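Local coordinates for phage-related protein (Bordetella bronchiseptica RB50, PDB 3BJQ) that is probably a phage major capsid protein, whose copies would assemble into the shell that encloses the viral DNA, at residues T19-G23 against G271-V275; L87-V91 against S111-V115; P243-G248 against G305-A311. All coordinates share one frame; numbering follows the deposited sequence.

Contacts 1 and 2 are neighbours, with centres 13 Å apart, and both reach the sheet that includes strand 286-299. They touch directly: His20 NE2 lies 3.1 Å from Asn113 OD1, probably as a hydrogen bond, and Val275 CG1 packs 3.9 Å from Val112 CG2. Helix 105-131 supplies residues 111-115 to contact 2, and residues of contact 1 pack against it. Contact 3 lies on the opposite side of the chain's centre, in a separate six-stranded sheet. Its centre is 32 Å from that of contact 1 and 35 Å from that of contact 2. A bound tetraethylene glycol, probably from the crystallisation liquor, sits about 4 Å from the Pro273 side chain of contact 1.

Contact 1 of 3, residues T19-G23 against G271-V275; sequences THARG and GHPLV
Arg22 reaches from the last turn of helix 15-22 to the turn at Gly271-Pro273. From CB the chain runs with CG beside the backbone N (chi1 -64°) and stays extended as far as NE. Arg22 CG passes the proline ring obliquely, 4.2 Å from Pro273 CD. Arg22 NE then comes within 3.7 Å of Gly271 O. The last torsion (chi4 90°) turns the guanidinium out of the plane of the extended chain, which brings NH2 to Gly271 O and puts Pro273 O above one face, nearer its border than its middle. Arg22 NH2 gives Gly271 O a hydrogen bond of 3.0 Å, weak because the N-H...O angle is only 130°. Leu274 CD2 lies 4.0 Å from Arg22 NH2.

Ala21 CB meets Pro273 CG at 3.7 Å and Val275 CG2 at 4.1 Å. Ala21 O is closer still to Pro273 CG, at 3.6 Å. The proline follows a cis peptide bond, and the CB and CG corner of its ring is turned to the helix. Val275 N is hydrogen-bonded to Ser18 OG of that helix. Here an N-terminal helix packs against a cis-proline turn and the following strand, consistent with the peripheral domain of an HK97-like coat protein.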
ATOM      1  N   THR E  19      14.376  -9.083  16.330  1.00 33.23           N
ATOM      2  CA  THR E  19      13.077  -8.557  16.723  1.00 33.57           C
ATOM      3  C   THR E  19      12.365  -9.570  17.612  1.00 34.56           C
ATOM      4  O   THR E  19      11.809  -9.221  18.655  1.00 34.83           O
ATOM      5  CB  THR E  19      12.255  -8.191  15.496  1.00 35.37           C
ATOM      6  OG1 THR E  19      12.945  -7.140  14.810  1.00 36.90           O
ATOM      7  CG2 THR E  19      10.824  -7.744  15.868  1.00 35.10           C
ATOM      8  N   HIS E  20      12.398 -10.836  17.231  1.00 35.63           N
ATOM      9  CA  HIS E  20      11.817 -11.870  18.096  1.00 34.95           C
ATOM     10  C   HIS E  20      12.447 -11.894  19.507  1.00 33.85           C
ATOM     11  O   HIS E  20      11.718 -11.953  20.493  1.00 35.69           O
ATOM     12  CB  HIS E  20      11.908 -13.239  17.436  1.00 34.85           C
ATOM     13  CG  HIS E  20      11.500 -14.362  18.333  1.00 38.11           C
ATOM     14  ND1 HIS E  20      10.194 -14.789  18.438  1.00 42.07           N
ATOM     15  CD2 HIS E  20      12.220 -15.128  19.191  1.00 44.66           C
ATOM     16  CE1 HIS E  20      10.132 -15.784  19.310  1.00 44.65           C
ATOM     17  NE2 HIS E  20      11.346 -16.008  19.784  1.00 44.75           N
ATOM     18  N   ALA E  21      13.780 -11.835  19.600  1.00 33.05           N
ATOM     19  CA  ALA E  21      14.486 -11.817  20.888  1.00 32.73           C
ATOM     20  C   ALA E  21      14.077 -10.629  21.753  1.00 33.91           C
ATOM     21  O   ALA E  21      14.023 -10.761  22.974  1.00 33.22           O
ATOM     22  CB  ALA E  21      16.029 -11.798  20.712  1.00 33.15           C
ATOM     23  N   ARG E  22      13.839  -9.471  21.129  1.00 33.26           N
ATOM     24  CA  ARG E  22      13.434  -8.263  21.871  1.00 35.49           C
ATOM     25  C   ARG E  22      12.043  -8.347  22.470  1.00 34.02           C
ATOM     26  O   ARG E  22      11.751  -7.641  23.411  1.00 35.45           O
ATOM     27  CB  ARG E  22      13.481  -7.022  20.988  1.00 35.03           C
ATOM     28  CG  ARG E  22      14.839  -6.677  20.517  1.00 38.00           C
ATOM     29  CD  ARG E  22      14.817  -5.349  19.842  1.00 54.91           C
ATOM     30  NE  ARG E  22      16.154  -4.982  19.388  1.00 61.03           N
ATOM     31  CZ  ARG E  22      16.657  -5.279  18.197  1.00 69.56           C
ATOM     32  NH1 ARG E  22      15.931  -5.955  17.310  1.00 74.20           N
ATOM     33  NH2 ARG E  22      17.891  -4.891  17.883  1.00 72.32           N
ATOM     34  N   GLY E  23      11.203  -9.200  21.906  1.00 34.00           N
ATOM     35  CA  GLY E  23       9.863  -9.451  22.433  1.00 34.01           C
ATOM     36  C   GLY E  23       9.770 -10.576  23.448  1.00 34.43           C
ATOM     37  O   GLY E  23       8.676 -10.847  23.957  1.00 34.53           O
ATOM     38  N   GLY E 271      20.832  -1.931  21.488  1.00 39.82           N
ATOM     39  CA  GLY E 271      20.510  -2.872  20.422  1.00 40.77           C
ATOM     40  C   GLY E 271      20.371  -4.307  20.877  1.00 40.86           C
ATOM     41  O   GLY E 271      19.750  -5.110  20.184  1.00 43.70           O
ATOM     42  N   HIS E 272      20.916  -4.643  22.042  1.00 38.25           N
ATOM     43  CA  HIS E 272      20.806  -6.003  22.556  1.00 36.19           C
ATOM     44  C   HIS E 272      19.389  -6.234  23.096  1.00 35.25           C
ATOM     45  O   HIS E 272      18.781  -5.327  23.631  1.00 37.83           O
ATOM     46  CB  HIS E 272      21.876  -6.266  23.607  1.00 33.59           C
ATOM     47  CG  HIS E 272      23.256  -6.334  23.041  1.00 35.28           C
ATOM     48  ND1 HIS E 272      24.257  -7.100  23.594  1.00 31.21           N
ATOM     49  CD2 HIS E 272      23.783  -5.785  21.924  1.00 32.96           C
ATOM     50  CE1 HIS E 272      25.354  -6.975  22.877  1.00 36.96           C
ATOM     51  NE2 HIS E 272      25.093  -6.183  21.856  1.00 34.12           N
ATOM     52  N   PRO E 273      18.857  -7.456  22.973  1.00 34.67           N
ATOM     53  CA  PRO E 273      19.456  -8.647  22.404  1.00 36.05           C
ATOM     54  C   PRO E 273      19.561  -8.658  20.890  1.00 35.93           C
ATOM     55  O   PRO E 273      18.643  -8.192  20.221  1.00 35.17           O
ATOM     56  CB  PRO E 273      18.491  -9.754  22.843  1.00 34.90           C
ATOM     57  CG  PRO E 273      17.209  -9.076  22.961  1.00 34.82           C
ATOM     58  CD  PRO E 273      17.520  -7.736  23.513  1.00 36.10           C
ATOM     59  N   LEU E 274      20.671  -9.208  20.396  1.00 34.56           N
ATOM     60  CA  LEU E 274      20.925  -9.388  18.964  1.00 36.93           C
ATOM     61  C   LEU E 274      21.098 -10.873  18.664  1.00 33.79           C
ATOM     62  O   LEU E 274      21.676 -11.577  19.453  1.00 33.42           O
ATOM     63  CB  LEU E 274      22.230  -8.699  18.535  1.00 38.32           C
ATOM     64  CG  LEU E 274      22.466  -7.195  18.693  1.00 45.31           C
ATOM     65  CD1 LEU E 274      23.972  -6.898  18.552  1.00 36.50           C
ATOM     66  CD2 LEU E 274      21.626  -6.352  17.706  1.00 44.81           C
ATOM     67  N   VAL E 275      20.581 -11.324  17.527  1.00 33.13           N
ATOM     68  CA  VAL E 275      20.802 -12.678  17.029  1.00 32.03           C
ATOM     69  C   VAL E 275      21.526 -12.538  15.691  1.00 34.88           C
ATOM     70  O   VAL E 275      21.114 -11.740  14.832  1.00 32.11           O
ATOM     71  CB  VAL E 275      19.498 -13.424  16.794  1.00 30.96           C
ATOM     72  CG1 VAL E 275      19.783 -14.828  16.336  1.00 24.51           C
ATOM     73  CG2 VAL E 275      18.654 -13.429  18.088  1.00 20.53           C
TER

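Contact 2 of 3, residues L87-V91 against S111-V115; sequences LEAKV and SVNTV
Ala89 is the small bump that strand 87-91 presents to helix 111-115. Ala89 CB settles among Ser111, Val112 and Val115, 3.3 Å from Ser111 O. Val112 CG2 is 4.1 Å from Ala89 CB. The helix answers with bumps of its own. Val115 CG1 rests over the strand backbone, 3.8 Å from Ala89 N. Val115 CB meets Leu87 CB at 4.1 Å, and the two side chains run past each other in opposite directions. Ser111 CB rests against both Lys90 O and Val91 CG2, 3.6 Å from Val91 CG2. With chi1 at 72°, Ser111 OG stands between its backbone N and carbonyl carbon, hydrogen-bonded to Gly108 O.

No direct hydrogen bond joins the segments; one water bridges them, accepting from Lys90 N at 3.0 Å and donating to Ser111 O at 2.6 Å. With Ala89 and Ser111 at the point of contact, the axes approach to 6.8 Å, with 146° between their directions. Glu88 is hydrogen-bonded to Tyr279 OH and salt-bridged to Arg70 of a second subunit, and Lys90 to Asp72 of that subunit. A long helix lying along a sheet, roughly antiparallel to strand 87-92, is consistent with the spine helix and peripheral domain of the HK97 fold.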
ATOM      1  N   LEU E  87      26.116 -16.397  23.904  1.00 43.32           N
ATOM      2  CA  LEU E  87      25.909 -17.836  23.872  1.00 41.54           C
ATOM      3  C   LEU E  87      25.622 -18.188  22.416  1.00 40.13           C
ATOM      4  O   LEU E  87      25.666 -17.311  21.549  1.00 41.54           O
ATOM      5  CB  LEU E  87      24.737 -18.205  24.791  1.00 39.57           C
ATOM      6  CG  LEU E  87      24.911 -17.938  26.291  1.00 39.42           C
ATOM      7  CD1 LEU E  87      23.624 -18.173  27.075  1.00 35.00           C
ATOM      8  CD2 LEU E  87      26.021 -18.814  26.853  1.00 39.95           C
ATOM      9  N   GLU E  88      25.378 -19.462  22.147  1.00 38.54           N
ATOM     10  CA  GLU E  88      25.115 -19.938  20.796  1.00 38.78           C
ATOM     11  C   GLU E  88      23.886 -20.842  20.794  1.00 37.69           C
ATOM     12  O   GLU E  88      23.923 -21.970  21.317  1.00 38.97           O
ATOM     13  CB  GLU E  88      26.333 -20.693  20.226  1.00 39.20           C
ATOM     14  CG  GLU E  88      27.396 -19.784  19.571  1.00 41.64           C
ATOM     15  CD  GLU E  88      28.600 -20.540  19.067  1.00 43.96           C
ATOM     16  OE1 GLU E  88      28.777 -21.707  19.468  1.00 46.59           O
ATOM     17  OE2 GLU E  88      29.372 -19.972  18.268  1.00 47.59           O
ATOM     18  N   ALA E  89      22.806 -20.333  20.202  1.00 34.25           N
ATOM     19  CA  ALA E  89      21.601 -21.107  19.959  1.00 31.05           C
ATOM     20  C   ALA E  89      21.917 -22.166  18.893  1.00 31.84           C
ATOM     21  O   ALA E  89      22.702 -21.914  17.989  1.00 32.45           O
ATOM     22  CB  ALA E  89      20.514 -20.189  19.480  1.00 27.95           C
ATOM     23  N   LYS E  90      21.258 -23.314  18.965  1.00 31.33           N
ATOM     24  CA  LYS E  90      21.583 -24.463  18.128  1.00 34.87           C
ATOM     25  C   LYS E  90      20.317 -25.106  17.605  1.00 33.26           C
ATOM     26  O   LYS E  90      19.396 -25.366  18.368  1.00 30.21           O
ATOM     27  CB  LYS E  90      22.364 -25.475  18.986  1.00 33.58           C
ATOM     28  CG  LYS E  90      22.731 -26.769  18.363  1.00 44.08           C
ATOM     29  CD  LYS E  90      23.756 -27.539  19.230  1.00 40.96           C
ATOM     30  CE  LYS E  90      23.226 -27.840  20.636  1.00 49.36           C
ATOM     31  NZ  LYS E  90      21.928 -28.599  20.589  1.00 47.08           N
ATOM     32  N   VAL E  91      20.276 -25.328  16.295  1.00 33.00           N
ATOM     33  CA  VAL E  91      19.202 -26.087  15.688  1.00 32.83           C
ATOM     34  C   VAL E  91      19.802 -27.358  15.136  1.00 33.36           C
ATOM     35  O   VAL E  91      20.485 -27.316  14.111  1.00 36.90           O
ATOM     36  CB  VAL E  91      18.465 -25.298  14.565  1.00 31.15           C
ATOM     37  CG1 VAL E  91      17.495 -26.213  13.859  1.00 28.31           C
ATOM     38  CG2 VAL E  91      17.728 -24.132  15.136  1.00 29.65           C
ATOM     39  N   SER E 111      15.300 -22.122  19.096  1.00 29.75           N
ATOM     40  CA  SER E 111      16.687 -22.290  19.542  1.00 29.52           C
ATOM     41  C   SER E 111      17.177 -21.067  20.320  1.00 31.26           C
ATOM     42  O   SER E 111      17.932 -21.191  21.282  1.00 31.03           O
ATOM     43  CB  SER E 111      17.603 -22.531  18.344  1.00 29.35           C
ATOM     44  OG  SER E 111      17.775 -21.332  17.587  1.00 26.94           O
ATOM     45  N   VAL E 112      16.730 -19.887  19.902  1.00 30.90           N
ATOM     46  CA  VAL E 112      17.135 -18.625  20.533  1.00 29.65           C
ATOM     47  C   VAL E 112      16.518 -18.456  21.920  1.00 30.62           C
ATOM     48  O   VAL E 112      17.188 -17.979  22.852  1.00 30.12           O
ATOM     49  CB  VAL E 112      16.800 -17.417  19.624  1.00 29.63           C
ATOM     50  CG1 VAL E 112      16.827 -16.104  20.414  1.00 29.27           C
ATOM     51  CG2 VAL E 112      17.775 -17.377  18.438  1.00 28.46           C
ATOM     52  N   ASN E 113      15.245 -18.829  22.045  1.00 29.20           N
ATOM     53  CA  ASN E 113      14.552 -18.822  23.320  1.00 29.91           C
ATOM     54  C   ASN E 113      15.323 -19.547  24.416  1.00 31.72           C
ATOM     55  O   ASN E 113      15.342 -19.110  25.553  1.00 34.79           O
ATOM     56  CB  ASN E 113      13.171 -19.477  23.170  1.00 29.93           C
ATOM     57  CG  ASN E 113      12.156 -18.567  22.488  1.00 30.75           C
ATOM     58  OD1 ASN E 113      12.363 -17.363  22.336  1.00 27.77           O
ATOM     59  ND2 ASN E 113      11.074 -19.154  22.058  1.00 26.72           N
ATOM     60  N   THR E 114      15.895 -20.685  24.069  1.00 30.78           N
ATOM     61  CA  THR E 114      16.665 -21.488  24.981  1.00 31.45           C
ATOM     62  C   THR E 114      17.771 -20.692  25.643  1.00 33.23           C
ATOM     63  O   THR E 114      17.878 -20.666  26.891  1.00 34.32           O
ATOM     64  CB  THR E 114      17.245 -22.680  24.216  1.00 32.93           C
ATOM     65  OG1 THR E 114      16.143 -23.484  23.772  1.00 30.24           O
ATOM     66  CG2 THR E 114      18.219 -23.511  25.063  1.00 29.98           C
ATOM     67  N   VAL E 115      18.560 -20.006  24.825  1.00 30.83           N
ATOM     68  CA  VAL E 115      19.667 -19.198  25.351  1.00 31.94           C
ATOM     69  C   VAL E 115      19.185 -17.923  26.068  1.00 30.92           C
ATOM     70  O   VAL E 115      19.784 -17.504  27.063  1.00 31.95           O
ATOM     71  CB  VAL E 115      20.722 -18.902  24.253  1.00 34.65           C
ATOM     72  CG1 VAL E 115      21.214 -20.202  23.675  1.00 29.69           C
ATOM     73  CG2 VAL E 115      20.152 -18.031  23.176  1.00 34.83           C
TER
HETATM   74  O   HOH W   1      19.602 -23.192  21.506  1.00 27.05           O

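Contact 3 of 3, residues P243-G248 against G305-A311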
ATOM      1  N   PRO E 243      14.368 -15.099  51.832  1.00 35.87           N
ATOM      2  CA  PRO E 243      13.209 -14.901  52.694  1.00 36.81           C
ATOM      3  C   PRO E 243      12.881 -13.417  52.887  1.00 35.66           C
ATOM      4  O   PRO E 243      12.191 -13.051  53.832  1.00 36.06           O
ATOM      5  CB  PRO E 243      13.687 -15.524  54.006  1.00 37.97           C
ATOM      6  CG  PRO E 243      15.146 -15.201  54.042  1.00 38.30           C
ATOM      7  CD  PRO E 243      15.616 -15.013  52.613  1.00 36.89           C
ATOM      8  N   ASP E 244      13.319 -12.578  51.951  1.00 34.84           N
ATOM      9  CA  ASP E 244      13.301 -11.140  52.156  1.00 33.34           C
ATOM     10  C   ASP E 244      12.107 -10.391  51.585  1.00 31.16           C
ATOM     11  O   ASP E 244      11.296 -10.930  50.841  1.00 31.52           O
ATOM     12  CB  ASP E 244      14.578 -10.533  51.581  1.00 33.06           C
ATOM     13  CG  ASP E 244      15.837 -11.082  52.224  1.00 35.39           C
ATOM     14  OD1 ASP E 244      15.780 -11.650  53.345  1.00 36.84           O
ATOM     15  OD2 ASP E 244      16.904 -10.905  51.613  1.00 34.69           O
ATOM     16  N   VAL E 245      12.004  -9.132  52.008  1.00 31.89           N
ATOM     17  CA  VAL E 245      11.044  -8.178  51.461  1.00 30.91           C
ATOM     18  C   VAL E 245      11.838  -6.943  51.096  1.00 30.93           C
ATOM     19  O   VAL E 245      12.803  -6.623  51.778  1.00 33.43           O
ATOM     20  CB  VAL E 245       9.949  -7.866  52.472  1.00 30.22           C
ATOM     21  CG1 VAL E 245       9.045  -6.731  51.976  1.00 26.48           C
ATOM     22  CG2 VAL E 245       9.164  -9.156  52.741  1.00 29.52           C
ATOM     23  N   TRP E 246      11.477  -6.290  49.997  1.00 30.80           N
ATOM     24  CA  TRP E 246      12.190  -5.101  49.542  1.00 30.82           C
ATOM     25  C   TRP E 246      11.161  -4.085  49.040  1.00 30.83           C
ATOM     26  O   TRP E 246      10.135  -4.474  48.516  1.00 30.41           O
ATOM     27  CB  TRP E 246      13.165  -5.491  48.444  1.00 29.61           C
ATOM     28  CG  TRP E 246      13.856  -4.349  47.753  1.00 32.48           C
ATOM     29  CD1 TRP E 246      15.098  -3.844  48.041  1.00 31.65           C
ATOM     30  CD2 TRP E 246      13.364  -3.588  46.633  1.00 31.30           C
ATOM     31  NE1 TRP E 246      15.393  -2.819  47.186  1.00 30.58           N
ATOM     32  CE2 TRP E 246      14.353  -2.638  46.313  1.00 33.76           C
ATOM     33  CE3 TRP E 246      12.179  -3.615  45.879  1.00 32.50           C
ATOM     34  CZ2 TRP E 246      14.199  -1.717  45.270  1.00 33.55           C
ATOM     35  CZ3 TRP E 246      12.019  -2.700  44.846  1.00 32.96           C
ATOM     36  CH2 TRP E 246      13.038  -1.764  44.546  1.00 32.39           C
ATOM     37  N   LEU E 247      11.448  -2.801  49.216  1.00 30.71           N
ATOM     38  CA  LEU E 247      10.610  -1.720  48.700  1.00 31.77           C
ATOM     39  C   LEU E 247      11.467  -0.722  47.966  1.00 31.47           C
ATOM     40  O   LEU E 247      12.561  -0.439  48.399  1.00 31.64           O
ATOM     41  CB  LEU E 247       9.977  -0.921  49.817  1.00 32.46           C
ATOM     42  CG  LEU E 247       8.627  -1.307  50.400  1.00 42.31           C
ATOM     43  CD1 LEU E 247       8.776  -2.389  51.490  1.00 41.52           C
ATOM     44  CD2 LEU E 247       8.051  -0.019  50.967  1.00 39.45           C
ATOM     45  N   GLY E 248      10.941  -0.108  46.917  1.00 31.04           N
ATOM     46  CA  GLY E 248      11.717   0.897  46.218  1.00 31.81           C
ATOM     47  C   GLY E 248      10.895   1.785  45.334  1.00 31.15           C
ATOM     48  O   GLY E 248       9.743   1.481  45.019  1.00 30.07           O
ATOM     49  N   GLY E 305      15.599   2.797  47.821  1.00 32.75           N
ATOM     50  CA  GLY E 305      15.392   1.403  48.186  1.00 31.76           C
ATOM     51  C   GLY E 305      15.411   1.163  49.686  1.00 33.49           C
ATOM     52  O   GLY E 305      15.935   1.972  50.472  1.00 35.75           O
ATOM     53  N   TYR E 306      14.825   0.043  50.087  1.00 31.66           N
ATOM     54  CA  TYR E 306      14.752  -0.338  51.486  1.00 32.59           C
ATOM     55  C   TYR E 306      14.701  -1.865  51.604  1.00 31.02           C
ATOM     56  O   TYR E 306      13.847  -2.494  50.999  1.00 31.00           O
ATOM     57  CB  TYR E 306      13.512   0.294  52.111  1.00 32.93           C
ATOM     58  CG  TYR E 306      13.441   0.179  53.627  1.00 35.17           C
ATOM     59  CD1 TYR E 306      12.990  -0.990  54.232  1.00 34.52           C
ATOM     60  CD2 TYR E 306      13.798   1.245  54.441  1.00 31.41           C
ATOM     61  CE1 TYR E 306      12.920  -1.102  55.594  1.00 36.38           C
ATOM     62  CE2 TYR E 306      13.723   1.152  55.812  1.00 35.55           C
ATOM     63  CZ  TYR E 306      13.280  -0.028  56.388  1.00 36.34           C
ATOM     64  OH  TYR E 306      13.195  -0.157  57.747  1.00 35.16           O
ATOM     65  N   LEU E 307      15.601  -2.445  52.388  1.00 30.23           N
ATOM     66  CA  LEU E 307      15.654  -3.886  52.560  1.00 31.56           C
ATOM     67  C   LEU E 307      15.161  -4.360  53.941  1.00 33.48           C
ATOM     68  O   LEU E 307      15.629  -3.876  54.985  1.00 31.41           O
ATOM     69  CB  LEU E 307      17.083  -4.345  52.350  1.00 33.49           C
ATOM     70  CG  LEU E 307      17.389  -5.838  52.487  1.00 31.53           C
ATOM     71  CD1 LEU E 307      16.637  -6.690  51.441  1.00 27.27           C
ATOM     72  CD2 LEU E 307      18.888  -5.993  52.418  1.00 27.40           C
ATOM     73  N   ILE E 308      14.236  -5.322  53.927  1.00 34.09           N
ATOM     74  CA  ILE E 308      13.726  -5.969  55.142  1.00 33.60           C
ATOM     75  C   ILE E 308      14.187  -7.422  55.080  1.00 34.75           C
ATOM     76  O   ILE E 308      13.523  -8.255  54.478  1.00 33.83           O
ATOM     77  CB  ILE E 308      12.179  -5.933  55.202  1.00 33.34           C
ATOM     78  CG1 ILE E 308      11.662  -4.501  55.214  1.00 33.46           C
ATOM     79  CG2 ILE E 308      11.650  -6.677  56.442  1.00 35.08           C
ATOM     80  CD1 ILE E 308      10.143  -4.409  55.089  1.00 31.52           C
ATOM     81  N   GLU E 309      15.315  -7.729  55.718  1.00 34.82           N
ATOM     82  CA  GLU E 309      15.854  -9.085  55.676  1.00 36.50           C
ATOM     83  C   GLU E 309      15.102 -10.062  56.587  1.00 37.16           C
ATOM     84  O   GLU E 309      14.680  -9.706  57.686  1.00 36.97           O
ATOM     85  CB  GLU E 309      17.308  -9.125  56.137  1.00 35.52           C
ATOM     86  CG  GLU E 309      18.313  -8.339  55.372  1.00 39.16           C
ATOM     87  CD  GLU E 309      19.723  -8.629  55.889  1.00 41.76           C
ATOM     88  OE1 GLU E 309      20.278  -9.688  55.510  1.00 44.81           O
ATOM     89  OE2 GLU E 309      20.255  -7.809  56.682  1.00 43.07           O
ATOM     90  N   ASP E 310      14.978 -11.302  56.114  1.00 37.68           N
ATOM     91  CA  ASP E 310      14.480 -12.442  56.895  1.00 37.91           C
ATOM     92  C   ASP E 310      13.005 -12.447  57.300  1.00 37.40           C
ATOM     93  O   ASP E 310      12.602 -13.230  58.167  1.00 36.59           O
ATOM     94  CB  ASP E 310      15.405 -12.689  58.088  1.00 40.65           C
ATOM     95  CG  ASP E 310      16.831 -13.007  57.642  1.00 42.02           C
ATOM     96  OD1 ASP E 310      16.989 -13.399  56.463  1.00 34.86           O
ATOM     97  OD2 ASP E 310      17.767 -12.850  58.456  1.00 41.04           O
ATOM     98  N   ALA E 311      12.196 -11.621  56.645  1.00 37.07           N
ATOM     99  CA  ALA E 311      10.766 -11.583  56.926  1.00 36.21           C
ATOM    100  C   ALA E 311      10.143 -12.984  56.874  1.00 36.88           C
ATOM    101  O   ALA E 311       9.357 -13.360  57.733  1.00 37.89           O
ATOM    102  CB  ALA E 311      10.067 -10.654  55.953  1.00 34.78           C
TER
HETATM  103  O   HOH W   2      18.259 -12.020  54.332  1.00 43.86           O
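Val245 and Ile308 form the first hydrogen-bonded pair of two antiparallel strands, with Val245 N to Ile308 O at 3.0 Å and Ile308 N to Val245 O at 2.9 Å. Leu247 and Tyr306 form the next; there Tyr306 N to Leu247 O bends to 130°. Trp246 with Leu307 and Gly248 with Gly305 are the non-hydrogen-bonded pairs.

One side chain, that of Asp244, carries the link past the strand end by accepting from a backbone N-H. Asp244 OD1 accepts a nearly linear bond from Asp310 N, 2.9 Å long, on its anti side and 30° out of the carboxylate plane. Asp310 OD1 lies 3.8 Å from Asp244 OD1. A water close to both atoms probably eases the repulsion.

Apolar contacts line the face carrying Val245, Leu247, Tyr306 and Ile308. Val245 and Ile308 project together, alongside one another. Val245 CB is 4.0 Å from Ile308 CB. Val245 CG2 touches Ala311 CB at 3.7 Å. Leu247 and Tyr306 also meet Ala165 of helix 158-173, which packs on their end of this face.

On the other face, Trp246 CG is anti to the backbone N (chi1 173°), which helps lay the ring over Gly248. Trp246 CD1 comes 3.5 Å from Tyr306 O. The ring also meets Phe263 edge-to-face. Adjacent inner strands of a mixed sheet with a helix packed on it are consistent with the axial domain of HK97-like capsid proteins.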